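Local coordinates for lipoprotein (Mycoplasma mycoides subsp. capri, PDB 7ADK) that is a mycoplasma lipoprotein that probably cleaves proteins as a member of the DUF31 peptidase family of clan PA, at residues D457-V471 with N485-L499. Numbering follows the deposited sequence.
Sequences DGMVSFSLTRLNSEV and NFTKFTFSPINGNKL
The Phe462 ring lies beside that of Phe491, and the two barely overlap. Their planes are nearly parallel, 22° apart, but slid past each other, with Phe462 CD2 3.8 Å from Phe491 CD1. Leu499 joins them from the end of the contact, its CD2 lying 3.9 Å from Phe462 CB and also touching Met459 SD. On the same face of the sheet, Arg466 reaches across to Phe489. The Phe489 ring turns its edge to one face of the guanidinium, CE1 lying near the rim, with ring and guanidinium planes 66° apart. Arg466 NH1 bonds to the backbone oxygen of Lys581.

The other face is more polar. Ser463 OG and Thr490 OG1 share a hydrogen bond of 2.7 Å. The extended Lys488 chain, CG anti to its own N (chi1 176°), runs past Thr465 and Ser463 to a salt bridge with Glu291 on strand 289-293. Thr487 O takes two donors, Arg466 N at 2.9 Å and, from above the carbonyl plane, Thr465 OG1 at 3.1 Å. Thr465 OG1 also pairs with Asn480. At the far end Leu467 CD1 sits over the face of the Phe486 ring as a CH-pi contact.

Between the faces, strands 461-467 and 486-493 run antiparallel, with paired bonds at Phe462-Phe491, Leu464-Phe489 and Arg466-Thr487. Asn468 closes the strand end. Its N bonds to Asn485 O at 3.0 Å, while its ND2 reaches Thr487 OG1 on the Arg466 side at 3.3 Å. Strand 289-293 borders the first and strand 556-562 the second, so both are inner strands of an antiparallel sheet, consistent with the beta-barrel architecture of clan PA. The chemistry thus differs by face: phenylalanines, leucines and an arginine laid against one ring on one side; on the other a hydroxyl pair and a lysine directed to Glu291, with Leu467 on Phe486 at the end.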
loop_
_atom_site.group_PDB
_atom_site.type_symbol
_atom_site.label_atom_id
_atom_site.label_comp_id
_atom_site.label_asym_id
_atom_site.label_seq_id
_atom_site.Cartn_x
_atom_site.Cartn_y
_atom_site.Cartn_z
ATOM N N ASP B 457 22.820 -24.509 9.123
ATOM C CA ASP B 457 22.506 -25.539 10.134
ATOM C C ASP B 457 21.851 -24.994 11.417
ATOM O O ASP B 457 21.110 -25.715 12.089
ATOM C CB ASP B 457 23.743 -26.372 10.501
ATOM C CG ASP B 457 24.387 -27.101 9.320
ATOM O OD1 ASP B 457 24.936 -26.433 8.417
ATOM O OD2 ASP B 457 24.405 -28.354 9.334
ATOM N N GLY B 458 22.058 -23.726 11.769
ATOM C CA GLY B 458 21.459 -23.095 12.946
ATOM C C GLY B 458 19.999 -22.653 12.782
ATOM O O GLY B 458 19.486 -21.909 13.610
ATOM N N MET B 459 19.319 -23.049 11.703
ATOM C CA MET B 459 18.008 -22.521 11.311
ATOM C C MET B 459 16.870 -22.947 12.250
ATOM O O MET B 459 16.741 -24.123 12.585
ATOM C CB MET B 459 17.738 -22.929 9.866
ATOM C CG MET B 459 16.530 -22.243 9.257
ATOM S SD MET B 459 15.913 -23.054 7.775
ATOM C CE MET B 459 17.346 -23.001 6.731
ATOM N N VAL B 460 16.014 -22.004 12.648
ATOM C CA VAL B 460 14.898 -22.228 13.582
ATOM C C VAL B 460 13.551 -22.423 12.893
ATOM O O VAL B 460 12.696 -23.111 13.438
ATOM C CB VAL B 460 14.805 -21.131 14.654
ATOM C CG1 VAL B 460 16.035 -21.164 15.546
ATOM C CG2 VAL B 460 14.601 -19.723 14.126
ATOM N N SER B 461 13.348 -21.854 11.706
ATOM C CA SER B 461 12.136 -22.071 10.905
ATOM C C SER B 461 12.323 -21.778 9.415
ATOM O O SER B 461 13.211 -21.036 9.016
ATOM C CB SER B 461 10.935 -21.291 11.458
ATOM O OG SER B 461 11.187 -19.903 11.367
ATOM N N PHE B 462 11.479 -22.405 8.604
ATOM C CA PHE B 462 11.391 -22.321 7.145
ATOM C C PHE B 462 9.936 -22.079 6.792
ATOM O O PHE B 462 9.060 -22.686 7.392
ATOM C CB PHE B 462 11.940 -23.632 6.557
ATOM C CG PHE B 462 11.415 -24.032 5.191
ATOM C CD1 PHE B 462 11.638 -23.198 4.094
ATOM C CD2 PHE B 462 10.690 -25.240 5.038
ATOM C CE1 PHE B 462 11.148 -23.570 2.832
ATOM C CE2 PHE B 462 10.238 -25.635 3.761
ATOM C CZ PHE B 462 10.475 -24.798 2.664
ATOM N N SER B 463 9.638 -21.217 5.832
ATOM C CA SER B 463 8.247 -20.969 5.443
ATOM C C SER B 463 8.055 -20.752 3.937
ATOM O O SER B 463 8.977 -20.335 3.252
ATOM C CB SER B 463 7.695 -19.797 6.254
ATOM O OG SER B 463 6.296 -19.730 6.164
ATOM N N LEU B 464 6.846 -21.037 3.448
ATOM C CA LEU B 464 6.398 -20.887 2.059
ATOM C C LEU B 464 5.105 -20.069 2.068
ATOM O O LEU B 464 4.083 -20.591 2.500
ATOM C CB LEU B 464 6.144 -22.300 1.505
ATOM C CG LEU B 464 7.354 -23.232 1.440
ATOM C CD1 LEU B 464 6.885 -24.659 1.221
ATOM C CD2 LEU B 464 8.308 -22.881 0.309
ATOM N N THR B 465 5.082 -18.824 1.588
ATOM C CA THR B 465 3.814 -18.101 1.356
ATOM C C THR B 465 3.525 -17.889 -0.115
ATOM O O THR B 465 4.345 -17.366 -0.860
ATOM C CB THR B 465 3.608 -16.844 2.220
ATOM O OG1 THR B 465 2.328 -16.291 1.990
ATOM C CG2 THR B 465 4.557 -15.682 2.042
ATOM N N ARG B 466 2.340 -18.323 -0.533
ATOM C CA ARG B 466 1.971 -18.470 -1.939
ATOM C C ARG B 466 0.522 -18.112 -2.211
ATOM O O ARG B 466 -0.339 -18.351 -1.371
ATOM C CB ARG B 466 2.291 -19.907 -2.379
ATOM C CG ARG B 466 1.603 -21.021 -1.584
ATOM C CD ARG B 466 0.611 -21.730 -2.482
ATOM N NE ARG B 466 -0.361 -22.503 -1.726
ATOM C CZ ARG B 466 -1.495 -22.048 -1.250
ATOM N NH1 ARG B 466 -2.409 -22.877 -0.883
ATOM N NH2 ARG B 466 -1.747 -20.784 -1.128
ATOM N N LEU B 467 0.267 -17.548 -3.384
ATOM C CA LEU B 467 -1.056 -17.190 -3.902
ATOM C C LEU B 467 -1.843 -18.463 -4.225
ATOM O O LEU B 467 -1.305 -19.332 -4.914
ATOM C CB LEU B 467 -0.792 -16.303 -5.132
ATOM C CG LEU B 467 -1.984 -15.579 -5.759
ATOM C CD1 LEU B 467 -2.771 -14.762 -4.744
ATOM C CD2 LEU B 467 -1.481 -14.593 -6.810
ATOM N N ASN B 468 -3.053 -18.632 -3.689
ATOM C CA ASN B 468 -3.803 -19.864 -3.912
ATOM C C ASN B 468 -4.398 -19.943 -5.320
ATOM O O ASN B 468 -4.791 -18.940 -5.913
ATOM C CB ASN B 468 -4.787 -20.231 -2.780
ATOM C CG ASN B 468 -5.661 -19.166 -2.160
ATOM O OD1 ASN B 468 -6.406 -18.465 -2.818
ATOM N ND2 ASN B 468 -5.671 -19.063 -0.858
ATOM N N SER B 469 -4.454 -21.159 -5.861
ATOM C CA SER B 469 -4.899 -21.460 -7.222
ATOM C C SER B 469 -6.322 -21.001 -7.555
ATOM O O SER B 469 -6.665 -20.791 -8.712
ATOM C CB SER B 469 -4.757 -22.958 -7.449
ATOM O OG SER B 469 -5.720 -23.699 -6.740
ATOM N N GLU B 470 -7.149 -20.828 -6.538
ATOM C CA GLU B 470 -8.551 -20.439 -6.584
ATOM C C GLU B 470 -8.794 -19.014 -7.117
ATOM O O GLU B 470 -9.880 -18.729 -7.620
ATOM C CB GLU B 470 -9.109 -20.599 -5.160
ATOM C CG GLU B 470 -9.113 -22.043 -4.627
ATOM C CD GLU B 470 -7.833 -22.482 -3.889
ATOM O OE1 GLU B 470 -7.871 -22.608 -2.649
ATOM O OE2 GLU B 470 -6.792 -22.735 -4.533
ATOM N N VAL B 471 -7.779 -18.147 -7.048
ATOM C CA VAL B 471 -7.776 -16.710 -7.404
ATOM C C VAL B 471 -7.972 -16.421 -8.900
ATOM O O VAL B 471 -7.674 -17.253 -9.749
ATOM C CB VAL B 471 -6.444 -16.128 -6.909
ATOM C CG1 VAL B 471 -6.030 -14.760 -7.423
ATOM C CG2 VAL B 471 -6.433 -16.036 -5.392
ATOM N N ASN B 485 -6.136 -14.296 0.098
ATOM C CA ASN B 485 -5.806 -15.053 -1.105
ATOM C C ASN B 485 -4.374 -15.606 -1.105
ATOM O O ASN B 485 -4.044 -16.463 -1.917
ATOM C CB ASN B 485 -6.072 -14.182 -2.328
ATOM C CG ASN B 485 -7.534 -13.837 -2.500
ATOM O OD1 ASN B 485 -8.351 -14.627 -2.928
ATOM N ND2 ASN B 485 -7.927 -12.644 -2.173
ATOM N N PHE B 486 -3.504 -15.162 -0.199
ATOM C CA PHE B 486 -2.273 -15.881 0.112
ATOM C C PHE B 486 -2.516 -16.880 1.240
ATOM O O PHE B 486 -3.274 -16.636 2.184
ATOM C CB PHE B 486 -1.128 -14.926 0.466
ATOM C CG PHE B 486 -0.781 -13.950 -0.635
ATOM C CD1 PHE B 486 -0.036 -14.363 -1.750
ATOM C CD2 PHE B 486 -1.230 -12.628 -0.560
ATOM C CE1 PHE B 486 0.183 -13.482 -2.817
ATOM C CE2 PHE B 486 -1.000 -11.732 -1.618
ATOM C CZ PHE B 486 -0.314 -12.170 -2.761
ATOM N N THR B 487 -1.794 -17.988 1.186
ATOM C CA THR B 487 -1.642 -18.903 2.318
ATOM C C THR B 487 -0.158 -19.040 2.607
ATOM O O THR B 487 0.679 -18.882 1.719
ATOM C CB THR B 487 -2.309 -20.271 2.091
ATOM O OG1 THR B 487 -3.530 -20.159 1.390
ATOM C CG2 THR B 487 -2.620 -20.988 3.392
ATOM N N LYS B 488 0.183 -19.277 3.868
ATOM C CA LYS B 488 1.554 -19.421 4.350
ATOM C C LYS B 488 1.671 -20.700 5.162
ATOM O O LYS B 488 0.816 -20.972 5.992
ATOM C CB LYS B 488 1.915 -18.147 5.125
ATOM C CG LYS B 488 3.290 -18.176 5.791
ATOM C CD LYS B 488 3.686 -16.769 6.257
ATOM C CE LYS B 488 4.920 -16.823 7.159
ATOM N NZ LYS B 488 5.546 -15.490 7.347
ATOM N N PHE B 489 2.729 -21.460 4.933
ATOM C CA PHE B 489 3.019 -22.712 5.619
ATOM C C PHE B 489 4.384 -22.586 6.277
ATOM O O PHE B 489 5.378 -22.464 5.574
ATOM C CB PHE B 489 2.974 -23.877 4.616
ATOM C CG PHE B 489 1.672 -23.962 3.855
ATOM C CD1 PHE B 489 1.487 -23.198 2.694
ATOM C CD2 PHE B 489 0.622 -24.743 4.347
ATOM C CE1 PHE B 489 0.245 -23.173 2.055
ATOM C CE2 PHE B 489 -0.614 -24.734 3.696
ATOM C CZ PHE B 489 -0.810 -23.936 2.561
ATOM N N THR B 490 4.452 -22.603 7.602
ATOM C CA THR B 490 5.705 -22.458 8.360
ATOM C C THR B 490 6.044 -23.761 9.053
ATOM O O THR B 490 5.211 -24.325 9.739
ATOM C CB THR B 490 5.639 -21.307 9.365
ATOM O OG1 THR B 490 5.329 -20.109 8.699
ATOM C CG2 THR B 490 6.951 -21.052 10.095
ATOM N N PHE B 491 7.280 -24.215 8.920
ATOM C CA PHE B 491 7.788 -25.461 9.475
ATOM C C PHE B 491 8.900 -25.184 10.476
ATOM O O PHE B 491 9.764 -24.337 10.249
ATOM C CB PHE B 491 8.259 -26.388 8.361
ATOM C CG PHE B 491 7.242 -26.628 7.272
ATOM C CD1 PHE B 491 7.129 -25.719 6.203
ATOM C CD2 PHE B 491 6.394 -27.746 7.326
ATOM C CE1 PHE B 491 6.182 -25.933 5.192
ATOM C CE2 PHE B 491 5.479 -27.977 6.289
ATOM C CZ PHE B 491 5.372 -27.075 5.224
ATOM N N SER B 492 8.873 -25.909 11.588
ATOM C CA SER B 492 9.768 -25.737 12.728
ATOM C C SER B 492 10.210 -27.094 13.274
ATOM O O SER B 492 9.438 -28.047 13.216
ATOM C CB SER B 492 9.063 -24.930 13.812
ATOM O OG SER B 492 7.840 -25.524 14.186
ATOM N N PRO B 493 11.442 -27.227 13.777
ATOM C CA PRO B 493 11.988 -28.493 14.259
ATOM C C PRO B 493 11.478 -28.897 15.652
ATOM O O PRO B 493 11.177 -28.052 16.493
ATOM C CB PRO B 493 13.493 -28.264 14.288
ATOM C CG PRO B 493 13.637 -26.783 14.595
ATOM C CD PRO B 493 12.435 -26.172 13.892
ATOM N N ILE B 494 11.452 -30.197 15.922
ATOM C CA ILE B 494 11.015 -30.814 17.179
ATOM C C ILE B 494 11.993 -31.943 17.557
ATOM O O ILE B 494 12.639 -32.539 16.695
ATOM C CB ILE B 494 9.521 -31.233 17.031
ATOM C CG1 ILE B 494 8.624 -30.131 17.578
ATOM C CG2 ILE B 494 9.156 -32.581 17.622
ATOM C CD1 ILE B 494 7.131 -30.409 17.532
ATOM N N ASN B 495 12.143 -32.240 18.853
ATOM C CA ASN B 495 13.003 -33.308 19.384
ATOM C C ASN B 495 14.475 -33.272 18.911
ATOM O O ASN B 495 15.118 -34.314 18.766
ATOM C CB ASN B 495 12.324 -34.673 19.175
ATOM C CG ASN B 495 10.970 -34.773 19.830
ATOM O OD1 ASN B 495 10.767 -34.346 20.956
ATOM N ND2 ASN B 495 9.991 -35.339 19.170
ATOM N N GLY B 496 15.026 -32.091 18.627
ATOM C CA GLY B 496 16.394 -31.940 18.127
ATOM C C GLY B 496 16.640 -32.420 16.692
ATOM O O GLY B 496 17.794 -32.607 16.306
ATOM N N ASN B 497 15.602 -32.628 15.876
ATOM C CA ASN B 497 15.747 -32.812 14.424
ATOM C C ASN B 497 16.189 -31.504 13.754
ATOM O O ASN B 497 15.733 -30.439 14.147
ATOM C CB ASN B 497 14.432 -33.324 13.823
ATOM C CG ASN B 497 14.130 -34.741 14.256
ATOM O OD1 ASN B 497 14.528 -35.705 13.622
ATOM N ND2 ASN B 497 13.432 -34.926 15.347
ATOM N N LYS B 498 17.062 -31.543 12.747
ATOM C CA LYS B 498 17.587 -30.341 12.080
ATOM C C LYS B 498 16.765 -30.015 10.831
ATOM O O LYS B 498 16.294 -30.906 10.134
ATOM C CB LYS B 498 19.082 -30.521 11.773
ATOM C CG LYS B 498 19.986 -30.811 12.988
ATOM C CD LYS B 498 20.054 -29.708 14.051
ATOM C CE LYS B 498 20.695 -28.429 13.512
ATOM N NZ LYS B 498 20.746 -27.347 14.506
ATOM N N LEU B 499 16.588 -28.737 10.519
ATOM C CA LEU B 499 15.761 -28.315 9.384
ATOM C C LEU B 499 16.418 -28.619 8.022
ATOM O O LEU B 499 15.720 -28.943 7.062
ATOM C CB LEU B 499 15.361 -26.845 9.621
ATOM C CG LEU B 499 13.995 -26.387 9.084
ATOM C CD1 LEU B 499 12.834 -27.343 9.352
ATOM C CD2 LEU B 499 13.609 -25.099 9.795
#